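Local atomic coordinates of muramoyltetrapeptide carboxypeptidase (Oxalobacter formigenes OXCC13, PDB entry 6UUK), a protein that probably acts as a serine-type LD-carboxypeptidase of the S66 family, trimming the terminal residue from muropeptide tetrapeptides during cell-wall recycling. Residues B[68-73]-B[84-89]; B[111-116]-B[138-143]; B[192-197]-B[322-327]; B[233-238]-B[265-270]; B[274-279]-B[295-300]. One frame throughout, in Å; residues are numbered along the deposited sequence.

Contact 1 of 5, residues B[68-73]-B[84-89]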
# COMPACT_ATOMS: atom_id res chain seq x y z
N SER B 68 32.42 2.41 -2.31
CA SER B 68 33.02 3.66 -2.76
C SER B 68 32.20 4.86 -2.31
O SER B 68 32.76 5.88 -1.89
CB SER B 68 33.17 3.66 -4.28
OG SER B 68 31.92 3.47 -4.92
N ASP B 69 30.87 4.76 -2.40
CA ASP B 69 30.02 5.88 -2.00
C ASP B 69 30.00 6.05 -0.49
O ASP B 69 29.98 7.17 0.02
CB ASP B 69 28.60 5.68 -2.54
CG ASP B 69 28.56 5.64 -4.06
OD1 ASP B 69 29.63 5.71 -4.69
OD2 ASP B 69 27.45 5.55 -4.62
N LEU B 70 30.01 4.93 0.25
CA LEU B 70 29.96 5.02 1.71
C LEU B 70 31.21 5.69 2.27
O LEU B 70 31.12 6.52 3.18
CB LEU B 70 29.80 3.62 2.31
CG LEU B 70 29.83 3.53 3.84
CD1 LEU B 70 28.72 4.38 4.45
CD2 LEU B 70 29.72 2.09 4.30
N GLN B 71 32.39 5.34 1.74
CA GLN B 71 33.62 5.95 2.22
C GLN B 71 33.66 7.45 1.96
O GLN B 71 34.25 8.20 2.74
CB GLN B 71 34.83 5.26 1.59
CG GLN B 71 35.03 3.83 2.05
CD GLN B 71 36.12 3.11 1.28
OE1 GLN B 71 36.32 3.36 0.09
NE2 GLN B 71 36.85 2.23 1.95
N ARG B 72 33.04 7.90 0.86
CA ARG B 72 32.94 9.33 0.61
C ARG B 72 31.94 9.98 1.56
O ARG B 72 32.13 11.12 1.99
CB ARG B 72 32.54 9.58 -0.84
CG ARG B 72 32.35 11.05 -1.20
CD ARG B 72 31.98 11.23 -2.67
NE ARG B 72 30.71 10.58 -3.01
CZ ARG B 72 30.61 9.41 -3.62
NH1 ARG B 72 31.71 8.74 -3.96
NH2 ARG B 72 29.42 8.90 -3.89
N ALA B 73 30.86 9.26 1.91
CA ALA B 73 29.88 9.80 2.84
C ALA B 73 30.46 9.93 4.24
O ALA B 73 30.13 10.88 4.97
CB ALA B 73 28.63 8.92 2.86
N VAL B 84 32.60 8.83 13.47
CA VAL B 84 31.81 7.85 12.71
C VAL B 84 32.10 6.45 13.24
O VAL B 84 33.25 6.09 13.48
CB VAL B 84 32.12 7.95 11.21
CG1 VAL B 84 31.20 7.04 10.41
CG2 VAL B 84 32.00 9.39 10.73
N PHE B 85 31.04 5.67 13.41
CA PHE B 85 31.13 4.26 13.79
C PHE B 85 30.37 3.45 12.74
O PHE B 85 29.14 3.39 12.77
CB PHE B 85 30.55 4.03 15.19
CG PHE B 85 31.34 4.68 16.29
CD1 PHE B 85 32.36 3.99 16.93
CD2 PHE B 85 31.06 5.98 16.68
CE1 PHE B 85 33.09 4.59 17.94
CE2 PHE B 85 31.79 6.58 17.69
CZ PHE B 85 32.80 5.88 18.32
N ASN B 86 31.11 2.83 11.82
CA ASN B 86 30.51 2.11 10.70
C ASN B 86 30.27 0.66 11.11
O ASN B 86 31.23 -0.11 11.26
CB ASN B 86 31.40 2.20 9.47
CG ASN B 86 30.75 1.59 8.24
OD1 ASN B 86 29.53 1.55 8.13
ND2 ASN B 86 31.57 1.12 7.31
N TYR B 87 29.01 0.29 11.29
CA TYR B 87 28.63 -1.09 11.56
C TYR B 87 28.28 -1.87 10.30
O TYR B 87 28.05 -3.08 10.39
CB TYR B 87 27.43 -1.13 12.52
CG TYR B 87 27.79 -0.84 13.96
CD1 TYR B 87 27.95 -1.87 14.88
CD2 TYR B 87 27.95 0.47 14.41
CE1 TYR B 87 28.27 -1.61 16.20
CE2 TYR B 87 28.27 0.74 15.73
CZ TYR B 87 28.43 -0.30 16.61
OH TYR B 87 28.75 -0.04 17.93
N VAL B 88 28.25 -1.21 9.14
CA VAL B 88 27.90 -1.89 7.90
C VAL B 88 29.06 -2.78 7.47
O VAL B 88 30.23 -2.36 7.49
CB VAL B 88 27.54 -0.87 6.81
CG1 VAL B 88 27.02 -1.58 5.57
CG2 VAL B 88 26.52 0.13 7.33
N ASP B 89 28.75 -4.01 7.07
CA ASP B 89 29.77 -4.96 6.66
C ASP B 89 29.90 -4.98 5.13
O ASP B 89 29.27 -5.80 4.46
CB ASP B 89 29.45 -6.36 7.19
CG ASP B 89 30.67 -7.26 7.25
OD1 ASP B 89 31.61 -7.05 6.47
OD2 ASP B 89 30.68 -8.17 8.10

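Contact 2 of 5, residues B[111-116]-B[138-143]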
# COMPACT_ATOMS: atom_id res chain seq x y z
N ALA B 111 24.75 -1.25 17.79
CA ALA B 111 25.04 0.18 17.74
C ALA B 111 24.29 0.94 18.82
O ALA B 111 24.78 1.97 19.31
CB ALA B 111 24.70 0.74 16.36
N ALA B 112 23.11 0.47 19.21
CA ALA B 112 22.34 1.12 20.27
C ALA B 112 22.92 0.89 21.65
O ALA B 112 22.42 1.47 22.62
CB ALA B 112 20.89 0.65 20.23
N THR B 113 23.95 0.05 21.77
CA THR B 113 24.58 -0.23 23.05
C THR B 113 25.98 0.37 23.18
O THR B 113 26.62 0.19 24.21
CB THR B 113 24.66 -1.74 23.28
OG1 THR B 113 25.29 -2.37 22.16
CG2 THR B 113 23.27 -2.33 23.48
N ASN B 114 26.45 1.08 22.16
CA ASN B 114 27.78 1.68 22.22
C ASN B 114 27.71 3.03 22.93
O ASN B 114 26.96 3.91 22.48
CB ASN B 114 28.35 1.85 20.81
CG ASN B 114 29.82 2.19 20.82
OD1 ASN B 114 30.20 3.36 20.90
ND2 ASN B 114 30.67 1.17 20.73
N PRO B 115 28.44 3.22 24.02
CA PRO B 115 28.35 4.50 24.75
C PRO B 115 28.87 5.69 23.97
O PRO B 115 28.49 6.83 24.28
CB PRO B 115 29.19 4.25 26.01
CG PRO B 115 29.29 2.76 26.13
CD PRO B 115 29.30 2.25 24.72
N ASP B 116 29.73 5.48 22.98
CA ASP B 116 30.29 6.57 22.19
C ASP B 116 29.40 6.98 21.02
O ASP B 116 29.77 7.88 20.27
CB ASP B 116 31.68 6.18 21.67
CG ASP B 116 32.63 5.77 22.77
OD1 ASP B 116 32.56 6.37 23.87
OD2 ASP B 116 33.44 4.84 22.55
N PHE B 138 12.20 -2.98 20.52
CA PHE B 138 11.97 -1.55 20.54
C PHE B 138 11.83 -1.00 21.96
O PHE B 138 12.03 0.20 22.17
CB PHE B 138 10.74 -1.20 19.71
CG PHE B 138 10.91 -1.49 18.24
CD1 PHE B 138 10.50 -2.70 17.71
CD2 PHE B 138 11.48 -0.55 17.41
CE1 PHE B 138 10.66 -2.96 16.36
CE2 PHE B 138 11.64 -0.81 16.06
CZ PHE B 138 11.23 -2.02 15.53
N ALA B 139 11.49 -1.85 22.93
CA ALA B 139 11.56 -1.43 24.32
C ALA B 139 13.00 -1.21 24.76
O ALA B 139 13.28 -0.32 25.57
CB ALA B 139 10.87 -2.46 25.22
N LYS B 140 13.92 -2.01 24.23
CA LYS B 140 15.34 -1.78 24.47
C LYS B 140 15.85 -0.57 23.70
O LYS B 140 16.72 0.16 24.19
CB LYS B 140 16.14 -3.03 24.08
CG LYS B 140 17.65 -2.91 24.25
CD LYS B 140 18.09 -3.33 25.65
CE LYS B 140 19.60 -3.43 25.74
NZ LYS B 140 20.05 -3.97 27.05
N LEU B 141 15.30 -0.33 22.50
CA LEU B 141 15.74 0.80 21.70
C LEU B 141 15.25 2.12 22.27
O LEU B 141 15.96 3.13 22.23
CB LEU B 141 15.26 0.64 20.26
CG LEU B 141 15.93 -0.48 19.45
CD1 LEU B 141 15.20 -0.69 18.14
CD2 LEU B 141 17.39 -0.14 19.21
N ALA B 142 14.02 2.14 22.81
CA ALA B 142 13.49 3.36 23.40
C ALA B 142 14.29 3.78 24.62
O ALA B 142 14.39 4.98 24.91
CB ALA B 142 12.02 3.17 23.76
N LYS B 143 14.85 2.82 25.35
CA LYS B 143 15.69 3.11 26.50
C LYS B 143 17.15 3.34 26.13
O LYS B 143 17.94 3.75 26.99
CB LYS B 143 15.61 1.98 27.53
CG LYS B 143 14.21 1.72 28.06
CD LYS B 143 14.22 0.59 29.08
CE LYS B 143 12.83 0.32 29.63
NZ LYS B 143 12.83 -0.77 30.63

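Contact 3 of 5, residues B[192-197]-B[322-327]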
# COMPACT_ATOMS: atom_id res chain seq x y z
N ASP B 192 22.18 19.17 11.11
CA ASP B 192 23.06 19.47 12.24
C ASP B 192 22.38 20.38 13.26
O ASP B 192 22.68 20.30 14.45
CB ASP B 192 24.35 20.11 11.74
CG ASP B 192 25.16 19.18 10.86
OD1 ASP B 192 24.76 18.01 10.70
OD2 ASP B 192 26.20 19.62 10.31
N GLU B 193 21.47 21.24 12.80
CA GLU B 193 20.80 22.16 13.72
C GLU B 193 19.83 21.42 14.63
O GLU B 193 19.78 21.67 15.84
CB GLU B 193 20.09 23.25 12.94
CG GLU B 193 19.51 24.36 13.80
CD GLU B 193 18.87 25.47 12.98
OE1 GLU B 193 18.65 25.25 11.76
OE2 GLU B 193 18.59 26.55 13.54
N THR B 194 19.04 20.50 14.07
CA THR B 194 18.07 19.76 14.87
C THR B 194 18.75 18.88 15.91
O THR B 194 18.21 18.67 17.00
CB THR B 194 17.17 18.92 13.97
OG1 THR B 194 16.67 19.74 12.90
CG2 THR B 194 15.99 18.36 14.76
N MSE B 195 19.94 18.37 15.61
CA MSE B 195 20.68 17.53 16.54
C MSE B 195 21.25 18.33 17.71
O MSE B 195 21.41 17.82 18.81
CB MSE B 195 21.81 16.79 15.83
CG MSE B 195 21.38 15.93 14.64
SE MSE B 195 20.10 14.54 15.10
CE MSE B 195 18.47 15.43 14.52
N THR B 196 21.55 19.61 17.45
CA THR B 196 22.23 20.45 18.43
C THR B 196 21.36 21.57 18.99
O THR B 196 21.80 22.25 19.93
CB THR B 196 23.49 21.06 17.81
OG1 THR B 196 23.13 21.88 16.68
CG2 THR B 196 24.45 19.97 17.35
N SER B 197 20.16 21.78 18.47
CA SER B 197 19.30 22.83 18.98
C SER B 197 18.01 22.24 19.54
O SER B 197 17.45 21.30 18.95
CB SER B 197 18.96 23.87 17.90
OG SER B 197 18.13 24.89 18.42
N THR B 322 14.90 18.08 8.74
CA THR B 322 14.89 17.00 9.72
C THR B 322 13.72 17.23 10.67
O THR B 322 13.71 18.20 11.43
CB THR B 322 16.21 16.93 10.48
OG1 THR B 322 17.27 16.60 9.58
CG2 THR B 322 16.14 15.88 11.58
N LEU B 323 12.73 16.35 10.61
CA LEU B 323 11.51 16.49 11.40
C LEU B 323 11.54 15.51 12.57
O LEU B 323 11.54 14.29 12.34
CB LEU B 323 10.28 16.25 10.53
CG LEU B 323 10.08 17.23 9.38
CD1 LEU B 323 8.85 16.87 8.56
CD2 LEU B 323 9.98 18.66 9.90
N PRO B 324 11.57 15.99 13.81
CA PRO B 324 11.53 15.08 14.96
C PRO B 324 10.19 14.36 15.09
O PRO B 324 9.21 14.95 15.54
CB PRO B 324 11.78 16.00 16.16
CG PRO B 324 12.40 17.24 15.58
CD PRO B 324 11.78 17.39 14.22
N VAL B 325 10.15 13.09 14.69
CA VAL B 325 8.94 12.30 14.82
C VAL B 325 8.69 12.01 16.29
O VAL B 325 9.52 11.37 16.96
CB VAL B 325 9.03 11.00 14.00
CG1 VAL B 325 7.83 10.11 14.29
CG2 VAL B 325 9.11 11.32 12.52
N GLY B 326 7.56 12.47 16.81
CA GLY B 326 7.23 12.33 18.21
C GLY B 326 7.37 13.60 19.02
O GLY B 326 7.02 13.61 20.21
N GLY B 327 7.88 14.68 18.42
CA GLY B 327 8.03 15.94 19.11
C GLY B 327 6.72 16.69 19.23
O GLY B 327 5.64 16.20 18.88

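Contact 4 of 5, residues B[233-238]-B[265-270]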
# COMPACT_ATOMS: atom_id res chain seq x y z
N PRO B 233 -0.09 -3.80 14.53
CA PRO B 233 0.14 -3.27 15.88
C PRO B 233 1.29 -2.29 15.97
O PRO B 233 1.49 -1.70 17.04
CB PRO B 233 0.42 -4.53 16.71
CG PRO B 233 -0.13 -5.66 15.90
CD PRO B 233 0.06 -5.26 14.47
N TRP B 234 2.06 -2.10 14.90
CA TRP B 234 3.17 -1.16 14.92
C TRP B 234 2.75 0.27 14.63
O TRP B 234 3.59 1.18 14.74
CB TRP B 234 4.24 -1.60 13.91
CG TRP B 234 4.61 -3.05 14.01
CD1 TRP B 234 4.15 -4.07 13.22
CD2 TRP B 234 5.52 -3.64 14.95
NE1 TRP B 234 4.72 -5.25 13.62
CE2 TRP B 234 5.56 -5.02 14.67
CE3 TRP B 234 6.30 -3.13 15.99
CZ2 TRP B 234 6.35 -5.90 15.40
CZ3 TRP B 234 7.08 -4.01 16.72
CH2 TRP B 234 7.10 -5.38 16.42
N MSE B 235 1.49 0.50 14.27
CA MSE B 235 0.99 1.85 14.02
C MSE B 235 0.79 2.60 15.33
O MSE B 235 0.05 2.15 16.21
CB MSE B 235 -0.32 1.80 13.23
CG MSE B 235 -1.04 3.14 13.15
SE MSE B 235 -0.18 4.43 11.97
CE MSE B 235 -0.81 3.75 10.26
N PRO B 236 1.44 3.76 15.47
CA PRO B 236 1.29 4.54 16.69
C PRO B 236 -0.14 5.04 16.85
O PRO B 236 -0.86 5.26 15.88
CB PRO B 236 2.27 5.71 16.50
CG PRO B 236 3.24 5.22 15.46
CD PRO B 236 2.44 4.34 14.55
N ASP B 237 -0.54 5.21 18.11
CA ASP B 237 -1.89 5.65 18.44
C ASP B 237 -1.85 7.10 18.93
O ASP B 237 -2.13 7.42 20.09
CB ASP B 237 -2.49 4.72 19.49
CG ASP B 237 -3.98 4.94 19.67
OD1 ASP B 237 -4.57 5.81 18.99
OD2 ASP B 237 -4.57 4.21 20.50
N ILE B 238 -1.48 7.97 18.00
CA ILE B 238 -1.38 9.41 18.26
C ILE B 238 -2.77 10.01 18.16
O ILE B 238 -3.45 9.89 17.13
CB ILE B 238 -0.41 10.07 17.27
CG1 ILE B 238 0.94 9.37 17.31
CG2 ILE B 238 -0.23 11.55 17.58
CD1 ILE B 238 1.60 9.40 18.66
N SER B 265 -9.34 3.70 7.99
CA SER B 265 -8.87 3.07 9.22
C SER B 265 -9.09 3.95 10.44
O SER B 265 -8.91 3.47 11.57
CB SER B 265 -7.39 2.71 9.10
OG SER B 265 -7.16 1.81 8.03
N GLY B 266 -9.47 5.21 10.26
CA GLY B 266 -9.75 6.10 11.36
C GLY B 266 -8.57 6.89 11.87
O GLY B 266 -8.67 7.50 12.94
N ILE B 267 -7.46 6.91 11.14
CA ILE B 267 -6.27 7.60 11.62
C ILE B 267 -6.39 9.11 11.42
O ILE B 267 -6.02 9.89 12.30
CB ILE B 267 -5.01 7.03 10.94
CG1 ILE B 267 -4.95 5.51 11.12
CG2 ILE B 267 -3.76 7.69 11.49
CD1 ILE B 267 -4.92 5.07 12.56
N LEU B 268 -6.90 9.53 10.26
CA LEU B 268 -6.95 10.95 9.95
C LEU B 268 -8.01 11.69 10.76
O LEU B 268 -7.89 12.90 10.96
CB LEU B 268 -7.20 11.15 8.45
CG LEU B 268 -6.26 10.42 7.49
CD1 LEU B 268 -6.56 10.79 6.05
CD2 LEU B 268 -4.81 10.70 7.84
N LYS B 269 -9.03 10.98 11.23
CA LYS B 269 -10.12 11.64 11.95
C LYS B 269 -9.67 12.16 13.31
O LYS B 269 -10.26 13.12 13.83
CB LYS B 269 -11.29 10.68 12.12
CG LYS B 269 -11.74 10.01 10.82
CD LYS B 269 -12.81 8.97 11.09
CE LYS B 269 -13.17 8.20 9.83
NZ LYS B 269 -13.71 9.08 8.77
N LYS B 270 -8.64 11.56 13.90
CA LYS B 270 -8.20 11.93 15.24
C LYS B 270 -7.16 13.05 15.23
O LYS B 270 -7.04 13.76 16.24
CB LYS B 270 -7.61 10.71 15.96
CG LYS B 270 -8.39 9.43 15.73
CD LYS B 270 -7.80 8.28 16.55
CE LYS B 270 -8.34 6.94 16.08
NZ LYS B 270 -9.83 6.91 16.03

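Contact 5 of 5, residues B[274-279]-B[295-300]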
# COMPACT_ATOMS: atom_id res chain seq x y z
N LEU B 274 -3.40 17.75 8.67
CA LEU B 274 -2.63 16.91 7.76
C LEU B 274 -1.69 17.80 6.97
O LEU B 274 -2.13 18.77 6.33
CB LEU B 274 -3.55 16.13 6.82
CG LEU B 274 -2.87 15.30 5.74
CD1 LEU B 274 -2.01 14.20 6.37
CD2 LEU B 274 -3.88 14.71 4.78
N VAL B 275 -0.40 17.49 7.01
CA VAL B 275 0.63 18.26 6.32
C VAL B 275 1.16 17.41 5.17
O VAL B 275 1.53 16.25 5.36
CB VAL B 275 1.76 18.67 7.27
CG1 VAL B 275 2.75 19.57 6.55
CG2 VAL B 275 1.19 19.38 8.49
N LEU B 276 1.20 18.00 3.97
CA LEU B 276 1.65 17.30 2.77
C LEU B 276 3.07 17.75 2.44
O LEU B 276 3.32 18.94 2.22
CB LEU B 276 0.71 17.57 1.60
CG LEU B 276 -0.37 16.52 1.32
CD1 LEU B 276 -1.20 16.25 2.56
CD2 LEU B 276 -1.25 16.96 0.17
N GLY B 277 3.99 16.79 2.40
CA GLY B 277 5.37 17.05 2.01
C GLY B 277 5.54 17.04 0.51
O GLY B 277 4.62 17.35 -0.26
N HIS B 278 6.74 16.68 0.07
CA HIS B 278 7.05 16.63 -1.35
C HIS B 278 6.51 15.35 -1.97
O HIS B 278 6.80 14.25 -1.48
CB HIS B 278 8.56 16.74 -1.59
CG HIS B 278 9.09 18.13 -1.48
ND1 HIS B 278 8.69 19.15 -2.32
CD2 HIS B 278 10.00 18.67 -0.64
CE1 HIS B 278 9.32 20.26 -2.00
NE2 HIS B 278 10.13 20.00 -0.99
N PHE B 279 5.73 15.49 -3.03
CA PHE B 279 5.28 14.38 -3.87
C PHE B 279 5.78 14.69 -5.28
O PHE B 279 5.10 15.37 -6.05
CB PHE B 279 3.75 14.22 -3.82
CG PHE B 279 3.23 13.73 -2.50
CD1 PHE B 279 3.02 12.38 -2.28
CD2 PHE B 279 2.96 14.62 -1.47
CE1 PHE B 279 2.54 11.93 -1.07
CE2 PHE B 279 2.49 14.18 -0.25
CZ PHE B 279 2.27 12.83 -0.05
N ALA B 295 -6.68 18.60 -8.25
CA ALA B 295 -8.00 17.96 -8.23
C ALA B 295 -8.09 16.92 -7.12
O ALA B 295 -9.19 16.68 -6.59
CB ALA B 295 -8.30 17.33 -9.58
N MSE B 296 -6.98 16.30 -6.76
CA MSE B 296 -6.95 15.33 -5.68
C MSE B 296 -6.99 16.04 -4.33
O MSE B 296 -7.67 15.60 -3.40
CB MSE B 296 -5.71 14.44 -5.78
CG MSE B 296 -5.62 13.35 -4.73
SE MSE B 296 -4.75 13.90 -3.07
CE MSE B 296 -2.95 14.18 -3.75
N LEU B 297 -6.25 17.14 -4.23
CA LEU B 297 -6.22 17.91 -2.99
C LEU B 297 -7.58 18.53 -2.69
O LEU B 297 -8.00 18.58 -1.53
CB LEU B 297 -5.14 18.99 -3.08
CG LEU B 297 -4.90 19.83 -1.83
CD1 LEU B 297 -4.35 18.97 -0.70
CD2 LEU B 297 -3.94 20.98 -2.14
N SER B 298 -8.29 19.00 -3.72
CA SER B 298 -9.61 19.56 -3.51
C SER B 298 -10.61 18.49 -3.09
O SER B 298 -11.47 18.73 -2.24
CB SER B 298 -10.09 20.27 -4.78
OG SER B 298 -11.37 20.85 -4.60
N TRP B 299 -10.51 17.30 -3.68
CA TRP B 299 -11.37 16.19 -3.27
C TRP B 299 -11.00 15.69 -1.88
O TRP B 299 -11.87 15.24 -1.12
CB TRP B 299 -11.30 15.05 -4.28
CG TRP B 299 -12.30 13.97 -4.03
CD1 TRP B 299 -13.55 13.86 -4.58
CD2 TRP B 299 -12.15 12.83 -3.17
NE1 TRP B 299 -14.18 12.73 -4.12
CE2 TRP B 299 -13.34 12.08 -3.25
CE3 TRP B 299 -11.12 12.38 -2.35
CZ2 TRP B 299 -13.53 10.90 -2.54
CZ3 TRP B 299 -11.31 11.20 -1.63
CH2 TRP B 299 -12.50 10.48 -1.73
N LEU B 300 -9.71 15.76 -1.53
CA LEU B 300 -9.28 15.33 -0.20
C LEU B 300 -9.80 16.27 0.88
O LEU B 300 -10.30 15.82 1.92
CB LEU B 300 -7.76 15.24 -0.15
CG LEU B 300 -7.14 14.72 1.15
CD1 LEU B 300 -7.38 13.23 1.29
CD2 LEU B 300 -5.66 15.05 1.22

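Contact 1 of 5, residues B[68-73]-B[84-89]
L70 of helix 67-79 meets N86, the last residue of strand 83-86, and V88 just beyond it, within the beta-alpha-beta unit formed by strand 55-59, that helix and that strand. The contact is light: the nearest CA atoms, those of L70 and N86, stay 9.5 Å apart, and 92 Å² is buried in all. L70 accounts for the largest share, and a single methyl does the touching. A chi1 of 176° sends its CG toward the strand, and chi2 of 59° leaves CD2 foremost. There CD2 lies 3.7 Å from ND2 of N86, approached from the opposite direction; this is van der Waals contact between a methyl and an amide, with no hydrogen bond across the segments. A looser apolar approach adds V88, whose CB is 4.5 Å from L70 CD2. L70 also packs against I174 of helix 174-177, while N86 touches I58 of the neighbouring strand 55-59. OD1 of N86 accepts from the backbone of V88 in an Asx turn, which limits the rotation of the amide and keeps V88 near L70: V88 N lies 3.2 Å from N86 OD1, with the donor standing 66° out of the carbonyl plane.

Contact 2 of 5, residues B[111-116]-B[138-143]
The turn that leads out of helix 101-111 rests on the short helix 138-142, A112 against L141 and T113 against K140. CB of A112 points at the helix and meets CD2 of L141 at 3.7 Å, the closest approach between the segments. L141 begins off to one side, but chi1 of -69° with chi2 of 170° brings CD2 to the alanine. Residues 111-114 form a type I beta turn, closed by a weak bond from N114 N to A111 O at 3.4 Å; its two central residues, A112 and T113, make the contact before the chain enters strand 119-122 of the largely parallel six-stranded sheet. The second pair is exposed to solvent: CG2 of T113 comes within 4.4 Å of CE of K140, a methyl beside the aliphatic part of the lysine. T113 turns its OG1 back to the helix end, where it bonds to the carbonyl O of E110. No hydrogen bond spans the two segments. L141 is buried further by F157 and L161 of helix 155-163, whereas A112 also touches S144, just beyond the 138-143 segment.

Contact 3 of 5, residues B[192-197]-B[322-327]
T194, near the C-terminal end of helix 185-196, packs against T322 and P324, and M195 beside it adds one methyl. The side-chain torsions decide which branch meets which partner. In T194 (chi1 -49°) the methyl CG2 lies trans to the backbone N and faces the 322-327 segment, reaching CG of P324 at 3.8 Å and CG2 of T322 at 4.0 Å. The other branch, OG1, sits 3.7 Å from CB of T322 and 3.6 Å from its carbonyl O, but neither approach counts as a hydrogen bond; the hydroxyl is engaged within its own helix, with the carbonyl O of H190. T322 has the same rotamer (chi1 -64°), and its CG2 is shared between CB of T194 at 4.0 Å and the terminal methyl of M195. That residue is a selenomethionine whose chain is bent at chi2 (-59°) and again at chi3. The double bend brings CE to T322, 3.8 Å from its CG2, with the selenomethionine chain lying crosswise to the threonine. All four participants are buried, and 142 Å² is covered between the segments. Beyond P324 the chain reverses through a type II beta turn, 324-327, in which G327 N bonds to P324 O. F169 of strand 168-170 packs on T194, M195 and P324 alike, and L323 pairs through its backbone with S170 of that strand. Helix 185-196 thus lies against the edge of the six-stranded sheet, where strand 323-325 runs antiparallel to 168-170.

Contact 4 of 5, residues B[233-238]-B[265-270]
M235 and I267 supply the apolar part of this contact between two loops, one preceding strand 242-248 and the other preceding strand 273-280. M235, a selenomethionine, directs its CB at the opposite loop, and its CG lies 4.4 Å from CD1 of I267. I267 starts from one side and brings only its tip nearer, through chi1 of -54° and chi2 of -59°; it nevertheless has the largest area buried here, 43 Å². W219 of strand 213-222 touches M235, I267 and I238, so W219 is a neighbour common to both loops.

The polar and backbone part is looser. CB of K270 stands 4.4 Å from the carbonyl O of I238, a loose approach, and that oxygen takes its hydrogen bond from NE2 of Q271. D237 and K270 carry opposite charges, but OD1 of D237 and NZ of K270 remain 6.1 Å apart, so at most a weak electrostatic attraction is to be expected. No hydrogen bond joins the segments.

Contacts between subunits adjoin the pair: NE1 of W234 bonds to OE1 of E264 of the second subunit, and S265 packs on G231 of that subunit.

The turn that presents I267 is a Schellman motif ending helix 252-264: G266 has positive phi (90°), and two bonds run back into the last helical turn. The contact joins two successive connections that lead into neighbouring parallel strands, 242-248 and 273-280, of the mixed seven-stranded sheet.

Contact 5 of 5, residues B[274-279]-B[295-300]
L276 and L274 of strand 273-280 pack against L297 and L300 of helix 293-303, the first strand and the helix of a beta-alpha-beta unit that is completed by strand 308-310. The tight part consists of two leucine pairs. CD2 of L276 lies 3.8 Å from CD1 of L297, the two leucines lying antiparallel, flank to flank. CD2 of L274 meets CD2 of L300 at 4.0 Å, and here one side chain runs roughly perpendicular to the other. The helical leucines stand about one turn apart, and both hold CG trans to the backbone N (chi1 -176° in each), which extends both toward the strand; with the strand leucines reaching back, the 9.8 Å between CA of L276 and CA of L297 is bridged. In L276, chi1 of -97° lies away from a staggered value. V308 of strand 308-310 touches L274, L276 and L297, joining the same apolar core, while L259 of helix 252-264 packs on L300. M296, a buried selenomethionine, points its CB at the strand yet its side chain stops short at 5.1 Å.

L297, partly exposed, marks the passage to the open side of the helix. There S298 is exposed, and neither it nor W299 meets the 274-279 segment. The indole of W299 belongs to the dimer interface, where it makes a cation-pi contact with R131 of the second subunit. NE1 of W299 is hydrogen-bonded to OD2 of D101 of the second subunit.

Contacts 1 and 2 lie in the N-terminal LD-carboxypeptidase family region and touch directly: OH of Y87 lies 3.5 Å from CB of N114. Contacts 4 and 5 lie in the C-terminal family region, follow one another in sequence and both touch the second subunit; their centres are 19 Å apart. Contact 3 bridges distant parts of the chain, with contacts 4 and 5 between its segments in sequence; it reaches the same six-stranded sheet as contact 1, their centres 23 Å apart. The two regions also meet where CE1 of F138 in contact 2 approaches CZ3 of W234 in contact 4 at 3.7 Å. Contact 5 comes nearest the predicted active site, the L276 side chain about 8 Å from that of E246, a predicted charge-relay residue.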